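Local coordinates for endosialidase (Enterobacteria phage phi92, PDB 4HIZ), which hydrolyses alpha-2,8 and alpha-2,9 linkages inside polysialic acid chains, as a trimeric phage endosialidase, at residues F91-V96 and M182-R187; I203-H208 and W260-R265; W26-R31 and S44-A49. All blocks are in the same frame, centred on the assembly; numbering follows the deposited sequence.

Contact 1: residues F91-V96 and M182-R187; sequences FVYDNV and MPYYRR. With EDO (1,2-ethanediol), chain R; EDO (1,2-ethanediol), chain L.
Tyr93 chi1 and a doubly bent Met182 chain bring the two together: the tyrosine ring swings out with CG anti to the backbone N (chi1 -174°), while the methionine chain bends back on itself at chi2 and chi3 and lays its middle on that ring. Met182 CG stands 4.0 Å from the centroid of the Tyr93 ring and 13° off its normal, a CH-pi contact over the face. The sulfur lies farther out above the same ring, 4.8 Å from SD to the centroid, a Met-aromatic contact at long range. The bend also carries the methyl to the start of the ring, with Met182 CE 3.5 Å from Tyr93 CD2, and on to Phe91, whose CE1 is 3.8 Å from Met182 CE. Pro183 O and Tyr184 CB meet the Tyr93 ring at its edge, near the plane, and the phenol OH passes on to a hydrogen bond with Asn156. No direct hydrogen bond joins the segments. A water instead donates to Asp94 OD2 at 2.6 Å and to Pro183 O at 2.8 Å, tying the type I' turn of Tyr93 to Val96 to segment 182-187. His466 of the second subunit meets the Tyr185 ring. The hairpin turn after strand 91-93 thus packs where the chain passes from strand 172-181 to strand 185-186, with Tyr98 of strand 96-104 stacked on Phe91 and Val153 of strand 144-154 touching Phe91, Tyr93 and Met182.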
loop_
_atom_site.group_PDB
_atom_site.type_symbol
_atom_site.label_atom_id
_atom_site.label_comp_id
_atom_site.label_asym_id
_atom_site.label_seq_id
_atom_site.Cartn_x
_atom_site.Cartn_y
_atom_site.Cartn_z
ATOM N N PHE A 91 -24.233 1.929 9.643
ATOM C CA PHE A 91 -25.309 0.963 9.462
ATOM C C PHE A 91 -24.742 -0.334 8.918
ATOM O O PHE A 91 -23.597 -0.378 8.444
ATOM C CB PHE A 91 -26.417 1.564 8.534
ATOM C CG PHE A 91 -25.951 1.853 7.127
ATOM C CD1 PHE A 91 -25.967 0.851 6.137
ATOM C CD2 PHE A 91 -25.459 3.109 6.786
ATOM C CE1 PHE A 91 -25.522 1.140 4.839
ATOM C CE2 PHE A 91 -25.017 3.409 5.480
ATOM C CZ PHE A 91 -25.041 2.415 4.496
ATOM N N VAL A 92 -25.524 -1.399 9.056
ATOM C CA VAL A 92 -25.181 -2.719 8.516
ATOM C C VAL A 92 -26.271 -3.094 7.513
ATOM O O VAL A 92 -27.490 -2.956 7.795
ATOM C CB VAL A 92 -25.077 -3.751 9.650
ATOM C CG1 VAL A 92 -24.729 -5.157 9.099
ATOM C CG2 VAL A 92 -24.011 -3.288 10.704
ATOM N N TYR A 93 -25.851 -3.502 6.329
ATOM C CA TYR A 93 -26.819 -3.906 5.295
ATOM C C TYR A 93 -26.268 -5.097 4.528
ATOM O O TYR A 93 -25.119 -5.040 4.041
ATOM C CB TYR A 93 -27.112 -2.746 4.333
ATOM C CG TYR A 93 -28.216 -3.073 3.336
ATOM C CD1 TYR A 93 -29.575 -2.953 3.700
ATOM C CD2 TYR A 93 -27.895 -3.452 2.025
ATOM C CE1 TYR A 93 -30.558 -3.268 2.760
ATOM C CE2 TYR A 93 -28.876 -3.767 1.077
ATOM C CZ TYR A 93 -30.193 -3.672 1.451
ATOM O OH TYR A 93 -31.179 -3.933 0.506
ATOM N N ASP A 94 -27.088 -6.144 4.396
ATOM C CA ASP A 94 -26.700 -7.360 3.665
ATOM C C ASP A 94 -25.302 -7.817 4.040
ATOM O O ASP A 94 -24.469 -8.054 3.160
ATOM C CB ASP A 94 -26.823 -7.078 2.155
ATOM C CG ASP A 94 -26.787 -8.317 1.314
ATOM O OD1 ASP A 94 -27.177 -9.405 1.809
ATOM O OD2 ASP A 94 -26.412 -8.182 0.124
ATOM N N ASN A 95 -25.079 -7.980 5.343
ATOM C CA ASN A 95 -23.823 -8.551 5.895
ATOM C C ASN A 95 -22.606 -7.648 5.846
ATOM O O ASN A 95 -21.533 -8.073 6.274
ATOM C CB ASN A 95 -23.464 -9.895 5.244
ATOM C CG ASN A 95 -24.605 -10.900 5.340
ATOM O OD1 ASN A 95 -25.235 -11.032 6.399
ATOM N ND2 ASN A 95 -24.899 -11.588 4.227
ATOM N N VAL A 96 -22.754 -6.451 5.313
ATOM C CA VAL A 96 -21.605 -5.527 5.186
ATOM C C VAL A 96 -21.766 -4.412 6.192
ATOM O O VAL A 96 -22.867 -3.877 6.349
ATOM C CB VAL A 96 -21.529 -4.952 3.754
ATOM C CG1 VAL A 96 -20.435 -3.894 3.623
ATOM C CG2 VAL A 96 -21.298 -6.101 2.752
ATOM N N MET A 182 -30.464 0.708 -2.476
ATOM C CA MET A 182 -29.251 0.076 -1.963
ATOM C C MET A 182 -28.693 -0.901 -2.999
ATOM O O MET A 182 -29.426 -1.423 -3.823
ATOM C CB MET A 182 -29.574 -0.723 -0.693
ATOM C CG MET A 182 -29.801 0.144 0.536
ATOM S SD MET A 182 -28.358 1.182 0.959
ATOM C CE MET A 182 -27.229 -0.052 1.646
ATOM N N PRO A 183 -27.382 -1.175 -2.947
ATOM C CA PRO A 183 -26.861 -2.282 -3.752
ATOM C C PRO A 183 -27.371 -3.584 -3.148
ATOM O O PRO A 183 -27.132 -3.857 -1.969
ATOM C CB PRO A 183 -25.326 -2.149 -3.570
ATOM C CG PRO A 183 -25.139 -1.293 -2.372
ATOM C CD PRO A 183 -26.354 -0.528 -2.097
ATOM N N TYR A 184 -28.098 -4.390 -3.921
ATOM C CA TYR A 184 -28.627 -5.633 -3.371
ATOM C C TYR A 184 -28.843 -6.634 -4.462
ATOM O O TYR A 184 -28.879 -6.272 -5.663
ATOM C CB TYR A 184 -29.905 -5.418 -2.514
ATOM C CG TYR A 184 -31.217 -5.035 -3.228
ATOM C CD1 TYR A 184 -31.894 -5.969 -4.019
ATOM C CD2 TYR A 184 -31.797 -3.778 -3.041
ATOM C CE1 TYR A 184 -33.095 -5.655 -4.610
ATOM C CE2 TYR A 184 -33.016 -3.456 -3.629
ATOM C CZ TYR A 184 -33.638 -4.403 -4.436
ATOM O OH TYR A 184 -34.860 -4.122 -5.053
ATOM N N TYR A 185 -28.967 -7.894 -4.045
ATOM C CA TYR A 185 -29.135 -9.031 -4.952
ATOM C C TYR A 185 -30.362 -9.825 -4.491
ATOM O O TYR A 185 -30.614 -9.955 -3.283
ATOM C CB TYR A 185 -27.875 -9.936 -4.807
ATOM C CG TYR A 185 -28.061 -11.301 -5.384
ATOM C CD1 TYR A 185 -28.139 -11.485 -6.763
ATOM C CD2 TYR A 185 -28.175 -12.421 -4.555
ATOM C CE1 TYR A 185 -28.317 -12.765 -7.305
ATOM C CE2 TYR A 185 -28.381 -13.710 -5.099
ATOM C CZ TYR A 185 -28.436 -13.868 -6.461
ATOM O OH TYR A 185 -28.621 -15.138 -6.991
ATOM N N ARG A 186 -31.135 -10.354 -5.438
ATOM C CA ARG A 186 -32.251 -11.245 -5.107
ATOM C C ARG A 186 -32.219 -12.415 -6.067
ATOM O O ARG A 186 -31.780 -12.262 -7.232
ATOM C CB ARG A 186 -33.600 -10.529 -5.344
ATOM C CG ARG A 186 -33.768 -9.247 -4.583
ATOM C CD ARG A 186 -34.156 -9.495 -3.131
ATOM N NE ARG A 186 -34.573 -8.225 -2.503
ATOM C CZ ARG A 186 -35.820 -7.716 -2.517
ATOM N NH1 ARG A 186 -36.843 -8.365 -3.079
ATOM N NH2 ARG A 186 -36.067 -6.533 -1.929
ATOM N N ARG A 187 -32.705 -13.571 -5.604
ATOM C CA ARG A 187 -32.873 -14.739 -6.456
ATOM C C ARG A 187 -34.337 -15.197 -6.407
ATOM O O ARG A 187 -34.683 -16.108 -5.659
ATOM C CB ARG A 187 -31.962 -15.840 -5.951
ATOM C CG ARG A 187 -31.869 -17.034 -6.894
ATOM C CD ARG A 187 -30.956 -18.040 -6.336
ATOM N NE ARG A 187 -31.035 -19.291 -7.087
ATOM C CZ ARG A 187 -31.565 -20.424 -6.615
ATOM N NH1 ARG A 187 -31.578 -21.501 -7.372
ATOM N NH2 ARG A 187 -32.076 -20.487 -5.391
HETATM C C1 EDO R . -27.006 -8.262 8.666
HETATM O O1 EDO R . -27.088 -7.881 7.295
HETATM C C2 EDO R . -26.096 -9.461 8.870
HETATM O O2 EDO R . -26.589 -10.202 9.986
HETATM C C1 EDO L . -28.004 -2.135 11.465
HETATM O O1 EDO L . -27.814 -0.882 10.814
HETATM C C2 EDO L . -28.191 -2.010 12.979
HETATM O O2 EDO L . -27.124 -1.260 13.527
HETATM O O HOH W 1 -28.701 -8.498 -1.251
HETATM O O HOH W 2 -25.575 -5.877 -0.777
#

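Contact 2: residues I203-H208 and W260-R265; sequences IVLKKH and WHFGTR
The Phe262 ring takes a Leu205 methyl over one face, whereas the Trp260 indole has Val204 O near the plane at its edge and is met obliquely by Ile203 CG2. Phe262 lies on strand 261-264 of an antiparallel sheet inserted in the catalytic beta-propeller region, and Trp260 just before it; the contact is side-chain packing between strands 200-204 and 261-264, which are not neighbours in that sheet, and the residues next to them. The backbones bear this out: the closest CA atoms, those of Leu205 and Phe262, are 9.2 Å apart, and no hydrogen bond crosses. Leu205 CD2 lies 3.6 Å from the centroid of the Phe262 ring and 20° off its normal, a CH-pi contact shifted toward the rim. With chi1 at 179° the phenylalanine ring extends away from its backbone N and reaches the leucine. The other leucine branch turns to the indole, with Leu205 CD1 4.4 Å from Trp260 CH2. Trp260 NE1 donates a hydrogen bond to Gly190 O, and the six-membered ring is approached obliquely by the aliphatic side chains. Phe241 of strand 240-244 touches Ile203, Leu205 and Phe262, adding a third strand to the packing, and bound sialic acid lies about 8 Å from the Trp260 side chain. At the far end of the indole, Ile203 CG2 packs against Trp260 CH2 at 3.8 Å.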
loop_
_atom_site.group_PDB
_atom_site.type_symbol
_atom_site.label_atom_id
_atom_site.label_comp_id
_atom_site.label_asym_id
_atom_site.label_seq_id
_atom_site.Cartn_x
_atom_site.Cartn_y
_atom_site.Cartn_z
ATOM N N ILE A 203 -42.641 -6.651 -13.390
ATOM C CA ILE A 203 -41.783 -7.418 -12.516
ATOM C C ILE A 203 -42.283 -7.362 -11.087
ATOM O O ILE A 203 -42.379 -6.287 -10.495
ATOM C CB ILE A 203 -40.377 -6.811 -12.494
ATOM C CG1 ILE A 203 -39.907 -6.396 -13.910
ATOM C CG2 ILE A 203 -39.415 -7.734 -11.735
ATOM C CD1 ILE A 203 -39.757 -7.524 -14.899
ATOM N N VAL A 204 -42.581 -8.528 -10.529
ATOM C CA VAL A 204 -42.915 -8.617 -9.118
ATOM C C VAL A 204 -41.645 -8.906 -8.322
ATOM O O VAL A 204 -40.909 -9.861 -8.576
ATOM C CB VAL A 204 -43.963 -9.705 -8.852
ATOM C CG1 VAL A 204 -44.203 -9.845 -7.344
ATOM C CG2 VAL A 204 -45.260 -9.359 -9.571
ATOM N N LEU A 205 -41.351 -8.027 -7.386
ATOM C CA LEU A 205 -40.185 -8.193 -6.535
ATOM C C LEU A 205 -40.526 -7.497 -5.215
ATOM O O LEU A 205 -40.658 -6.270 -5.161
ATOM C CB LEU A 205 -38.978 -7.544 -7.222
ATOM C CG LEU A 205 -37.609 -7.785 -6.630
ATOM C CD1 LEU A 205 -37.196 -9.240 -6.888
ATOM C CD2 LEU A 205 -36.601 -6.830 -7.274
ATOM N N LYS A 206 -40.682 -8.275 -4.146
ATOM C CA LYS A 206 -41.234 -7.723 -2.907
ATOM C C LYS A 206 -40.356 -6.638 -2.293
ATOM O O LYS A 206 -39.152 -6.782 -2.204
ATOM C CB LYS A 206 -41.537 -8.832 -1.895
ATOM C CG LYS A 206 -42.718 -9.728 -2.325
ATOM C CD LYS A 206 -43.294 -10.517 -1.149
ATOM C CE LYS A 206 -44.317 -11.559 -1.592
ATOM N NZ LYS A 206 -45.619 -10.972 -2.033
ATOM N N LYS A 207 -40.992 -5.531 -1.924
ATOM C CA LYS A 207 -40.340 -4.413 -1.241
ATOM C C LYS A 207 -39.073 -3.972 -1.970
ATOM O O LYS A 207 -38.004 -3.820 -1.392
ATOM C CB LYS A 207 -40.074 -4.757 0.232
ATOM C CG LYS A 207 -41.328 -5.200 0.993
ATOM C CD LYS A 207 -42.547 -4.302 0.680
ATOM C CE LYS A 207 -43.827 -4.820 1.334
ATOM N NZ LYS A 207 -44.380 -6.051 0.677
ATOM N N HIS A 208 -39.208 -3.744 -3.269
ATOM C CA HIS A 208 -38.030 -3.480 -4.104
ATOM C C HIS A 208 -37.345 -2.131 -3.810
ATOM O O HIS A 208 -36.129 -1.977 -4.027
ATOM C CB HIS A 208 -38.402 -3.617 -5.592
ATOM C CG HIS A 208 -39.565 -2.769 -6.000
ATOM N ND1 HIS A 208 -39.450 -1.409 -6.217
ATOM C CD2 HIS A 208 -40.871 -3.081 -6.226
ATOM C CE1 HIS A 208 -40.636 -0.922 -6.560
ATOM N NE2 HIS A 208 -41.511 -1.915 -6.566
ATOM N N TRP A 260 -34.545 -16.937 -11.067
ATOM C CA TRP A 260 -33.702 -16.006 -11.823
ATOM C C TRP A 260 -32.898 -15.111 -10.874
ATOM O O TRP A 260 -32.910 -15.328 -9.664
ATOM C CB TRP A 260 -34.587 -15.179 -12.796
ATOM C CG TRP A 260 -35.826 -14.519 -12.177
ATOM C CD1 TRP A 260 -37.023 -15.135 -11.864
ATOM C CD2 TRP A 260 -36.007 -13.118 -11.872
ATOM N NE1 TRP A 260 -37.925 -14.208 -11.371
ATOM C CE2 TRP A 260 -37.325 -12.970 -11.354
ATOM C CE3 TRP A 260 -35.179 -11.982 -11.970
ATOM C CZ2 TRP A 260 -37.831 -11.749 -10.955
ATOM C CZ3 TRP A 260 -35.681 -10.759 -11.558
ATOM C CH2 TRP A 260 -36.998 -10.650 -11.045
ATOM N N HIS A 261 -32.210 -14.127 -11.439
ATOM C CA HIS A 261 -31.282 -13.313 -10.650
ATOM C C HIS A 261 -31.536 -11.845 -10.910
ATOM O O HIS A 261 -31.704 -11.435 -12.064
ATOM C CB HIS A 261 -29.832 -13.610 -11.066
ATOM C CG HIS A 261 -29.436 -15.036 -10.873
ATOM N ND1 HIS A 261 -29.193 -15.576 -9.626
ATOM C CD2 HIS A 261 -29.290 -16.049 -11.763
ATOM C CE1 HIS A 261 -28.895 -16.862 -9.760
ATOM N NE2 HIS A 261 -28.937 -17.172 -11.049
ATOM N N PHE A 262 -31.530 -11.059 -9.843
ATOM C CA PHE A 262 -31.734 -9.619 -9.940
ATOM C C PHE A 262 -30.698 -8.883 -9.107
ATOM O O PHE A 262 -30.407 -9.290 -7.979
ATOM C CB PHE A 262 -33.135 -9.287 -9.392
ATOM C CG PHE A 262 -33.460 -7.809 -9.407
ATOM C CD1 PHE A 262 -33.923 -7.194 -10.571
ATOM C CD2 PHE A 262 -33.259 -7.037 -8.275
ATOM C CE1 PHE A 262 -34.214 -5.830 -10.590
ATOM C CE2 PHE A 262 -33.527 -5.651 -8.289
ATOM C CZ PHE A 262 -34.014 -5.062 -9.447
ATOM N N GLY A 263 -30.172 -7.779 -9.650
ATOM C CA GLY A 263 -29.324 -6.905 -8.842
ATOM C C GLY A 263 -29.664 -5.452 -9.133
ATOM O O GLY A 263 -29.975 -5.088 -10.280
ATOM N N THR A 264 -29.617 -4.612 -8.099
ATOM C CA THR A 264 -29.645 -3.199 -8.383
ATOM C C THR A 264 -28.257 -2.773 -8.885
ATOM O O THR A 264 -27.260 -3.512 -8.723
ATOM C CB THR A 264 -29.963 -2.383 -7.139
ATOM O OG1 THR A 264 -28.978 -2.667 -6.147
ATOM C CG2 THR A 264 -31.361 -2.760 -6.603
ATOM N N ARG A 265 -28.204 -1.583 -9.465
ATOM C CA ARG A 265 -26.949 -0.929 -9.840
ATOM C C ARG A 265 -26.902 0.413 -9.133
ATOM O O ARG A 265 -27.263 1.454 -9.698
ATOM C CB ARG A 265 -26.863 -0.756 -11.363
ATOM C CG ARG A 265 -26.857 -2.114 -12.118
ATOM C CD ARG A 265 -26.536 -1.911 -13.589
ATOM N NE ARG A 265 -27.713 -1.476 -14.356
ATOM C CZ ARG A 265 -27.733 -0.475 -15.227
ATOM N NH1 ARG A 265 -26.651 0.276 -15.427
ATOM N NH2 ARG A 265 -28.856 -0.220 -15.896
#

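Contact 3: residues W26-R31 and S44-A49; sequences WIIDGR and SKFKNA
This is a parallel beta pairing on the surface of the N-terminal extension, in which residues 26-31, the start of the modelled chain, run beside residues 44-49; with the corner at Lys47 and Asn48 it is consistent with a beta-helix-like extension. Ile28 pairs with Phe46 and Asp29 with Lys47. As in parallel strands, Ile28 bonds through N and O to Lys45 and Lys47, and Lys47 through N and O to Ile28 and Gly30: Lys47 N gives to Ile28 O at 3.0 Å, and Gly30 N to Lys47 O at 2.8 Å. At the start of the pairing, Lys45 O accepts from Ile27 N, above the carbonyl plane, and Ile28 N, within it; the Lys45 amine forms a salt bridge with Asp70 of the third subunit. Asp29 OD1 is likewise gripped twice. Arg31 N, 2.9 Å from Asp29 OD1, makes an Asx turn, while Asn48 ND2, 3.1 Å from Asp29 OD1, comes from the opposite face of the carboxylate.

On the side of Asp29 and Lys47, the lysine runs extended across the Trp26 indole. Lys47 CE stands 3.6 Å from the centroid of the six-membered Trp26 ring, 16° off the normal, a CH-pi contact over the face. The other face carries Ile28 and Phe46 side by side, with Ile28 CB 3.8 Å from Phe46 CD2. Beyond the corner the chain continues into strand 49-53, whose Phe51 meets Phe46 edge-to-face.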
loop_
_atom_site.group_PDB
_atom_site.type_symbol
_atom_site.label_atom_id
_atom_site.label_comp_id
_atom_site.label_asym_id
_atom_site.label_seq_id
_atom_site.Cartn_x
_atom_site.Cartn_y
_atom_site.Cartn_z
ATOM N N TRP A 26 -0.858 -10.947 32.539
ATOM C CA TRP A 26 -1.645 -10.785 33.757
ATOM C C TRP A 26 -1.107 -11.632 34.919
ATOM O O TRP A 26 -0.517 -12.698 34.722
ATOM C CB TRP A 26 -3.120 -11.110 33.492
ATOM C CG TRP A 26 -3.356 -12.549 33.085
ATOM C CD1 TRP A 26 -3.311 -13.068 31.814
ATOM C CD2 TRP A 26 -3.677 -13.647 33.956
ATOM N NE1 TRP A 26 -3.583 -14.418 31.845
ATOM C CE2 TRP A 26 -3.809 -14.798 33.145
ATOM C CE3 TRP A 26 -3.865 -13.768 35.336
ATOM C CZ2 TRP A 26 -4.121 -16.054 33.679
ATOM C CZ3 TRP A 26 -4.173 -15.014 35.863
ATOM C CH2 TRP A 26 -4.300 -16.138 35.036
ATOM N N ILE A 27 -1.322 -11.142 36.131
ATOM C CA ILE A 27 -0.975 -11.881 37.337
ATOM C C ILE A 27 -2.241 -12.214 38.108
ATOM O O ILE A 27 -2.371 -13.300 38.679
ATOM C CB ILE A 27 -0.019 -11.061 38.239
ATOM C CG1 ILE A 27 1.336 -10.909 37.546
ATOM C CG2 ILE A 27 0.143 -11.710 39.619
ATOM C CD1 ILE A 27 2.390 -10.197 38.397
ATOM N N ILE A 28 -3.205 -11.301 38.092
ATOM C CA ILE A 28 -4.394 -11.506 38.885
ATOM C C ILE A 28 -5.554 -11.684 37.955
ATOM O O ILE A 28 -5.744 -10.873 37.046
ATOM C CB ILE A 28 -4.698 -10.275 39.777
ATOM C CG1 ILE A 28 -3.543 -10.029 40.747
ATOM C CG2 ILE A 28 -6.031 -10.459 40.528
ATOM C CD1 ILE A 28 -3.081 -11.272 41.407
ATOM N N ASP A 29 -6.324 -12.748 38.182
ATOM C CA ASP A 29 -7.570 -12.942 37.478
ATOM C C ASP A 29 -8.659 -12.338 38.370
ATOM O O ASP A 29 -8.978 -12.858 39.454
ATOM C CB ASP A 29 -7.804 -14.429 37.245
ATOM C CG ASP A 29 -9.136 -14.712 36.562
ATOM O OD1 ASP A 29 -9.837 -13.757 36.170
ATOM O OD2 ASP A 29 -9.472 -15.897 36.404
ATOM N N GLY A 30 -9.208 -11.219 37.923
ATOM C CA GLY A 30 -10.239 -10.551 38.687
ATOM C C GLY A 30 -11.585 -11.262 38.669
ATOM O O GLY A 30 -12.505 -10.834 39.362
ATOM N N ARG A 31 -11.718 -12.323 37.874
ATOM C CA ARG A 31 -12.988 -13.079 37.804
ATOM C C ARG A 31 -14.240 -12.196 37.559
ATOM O O ARG A 31 -15.330 -12.471 38.064
ATOM C CB ARG A 31 -13.136 -13.969 39.046
ATOM C CG ARG A 31 -11.934 -14.925 39.210
ATOM C CD ARG A 31 -12.114 -15.894 40.348
ATOM N NE ARG A 31 -13.182 -16.873 40.138
ATOM C CZ ARG A 31 -13.644 -17.661 41.112
ATOM N NH1 ARG A 31 -13.130 -17.550 42.357
ATOM N NH2 ARG A 31 -14.621 -18.544 40.861
ATOM N N SER A 44 -2.444 -3.236 33.521
ATOM C CA SER A 44 -2.009 -4.224 32.540
ATOM C C SER A 44 -1.631 -5.572 33.176
ATOM O O SER A 44 -1.503 -6.575 32.471
ATOM C CB SER A 44 -0.847 -3.675 31.721
ATOM O OG SER A 44 0.226 -3.383 32.575
ATOM N N LYS A 45 -1.478 -5.601 34.502
ATOM C CA LYS A 45 -1.177 -6.842 35.227
ATOM C C LYS A 45 -2.433 -7.589 35.723
ATOM O O LYS A 45 -2.328 -8.566 36.491
ATOM C CB LYS A 45 -0.253 -6.566 36.412
ATOM C CG LYS A 45 1.103 -5.969 36.029
ATOM C CD LYS A 45 1.822 -6.787 34.933
ATOM C CE LYS A 45 2.322 -8.136 35.440
ATOM N NZ LYS A 45 3.080 -8.955 34.407
ATOM N N PHE A 46 -3.605 -7.151 35.287
ATOM C CA PHE A 46 -4.848 -7.822 35.660
ATOM C C PHE A 46 -5.518 -8.320 34.400
ATOM O O PHE A 46 -5.374 -7.709 33.316
ATOM C CB PHE A 46 -5.834 -6.844 36.277
ATOM C CG PHE A 46 -5.443 -6.329 37.634
ATOM C CD1 PHE A 46 -4.510 -5.306 37.757
ATOM C CD2 PHE A 46 -6.048 -6.843 38.789
ATOM C CE1 PHE A 46 -4.172 -4.790 39.016
ATOM C CE2 PHE A 46 -5.714 -6.347 40.069
ATOM C CZ PHE A 46 -4.775 -5.321 40.184
ATOM N N LYS A 47 -6.289 -9.397 34.532
ATOM C CA LYS A 47 -7.333 -9.641 33.544
ATOM C C LYS A 47 -8.666 -9.786 34.242
ATOM O O LYS A 47 -8.732 -10.041 35.450
ATOM C CB LYS A 47 -7.053 -10.904 32.709
ATOM C CG LYS A 47 -7.222 -12.218 33.463
ATOM C CD LYS A 47 -7.286 -13.409 32.496
ATOM C CE LYS A 47 -7.349 -14.730 33.264
ATOM N NZ LYS A 47 -7.369 -15.913 32.371
ATOM N N ASN A 48 -9.726 -9.574 33.478
ATOM C CA ASN A 48 -11.090 -9.747 33.981
ATOM C C ASN A 48 -11.363 -8.934 35.251
ATOM O O ASN A 48 -12.031 -9.412 36.162
ATOM C CB ASN A 48 -11.353 -11.227 34.257
ATOM C CG ASN A 48 -11.072 -12.105 33.043
ATOM O OD1 ASN A 48 -11.113 -11.644 31.901
ATOM N ND2 ASN A 48 -10.793 -13.372 33.288
ATOM N N ALA A 49 -10.875 -7.698 35.303
ATOM C CA ALA A 49 -10.998 -6.911 36.518
ATOM C C ALA A 49 -11.428 -5.502 36.169
ATOM O O ALA A 49 -11.139 -5.006 35.070
ATOM C CB ALA A 49 -9.632 -6.884 37.265
#

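In the fold
From the N terminus, contact 3 comes first and is the most local: it closes a short loop of 12 residues, containing strand 33-36, within the N-terminal extension. Contact 1 opens later and spans 85 residues, bringing strand 91-93 against the 182-187 segment. Contact 2 then closes 51 residues inside the inserted sheet. The three loops follow one another in series, with none nested or crossed. Contacts 1 and 2, centres 12 Å apart, are joined directly: strands 185-186 and 261-264 are neighbours in one sheet, and Met182 O lies 2.7 Å from Thr264 OG1. Contact 3 stands apart, its centre about 41 Å from that of contact 1 and 53 Å from that of contact 2.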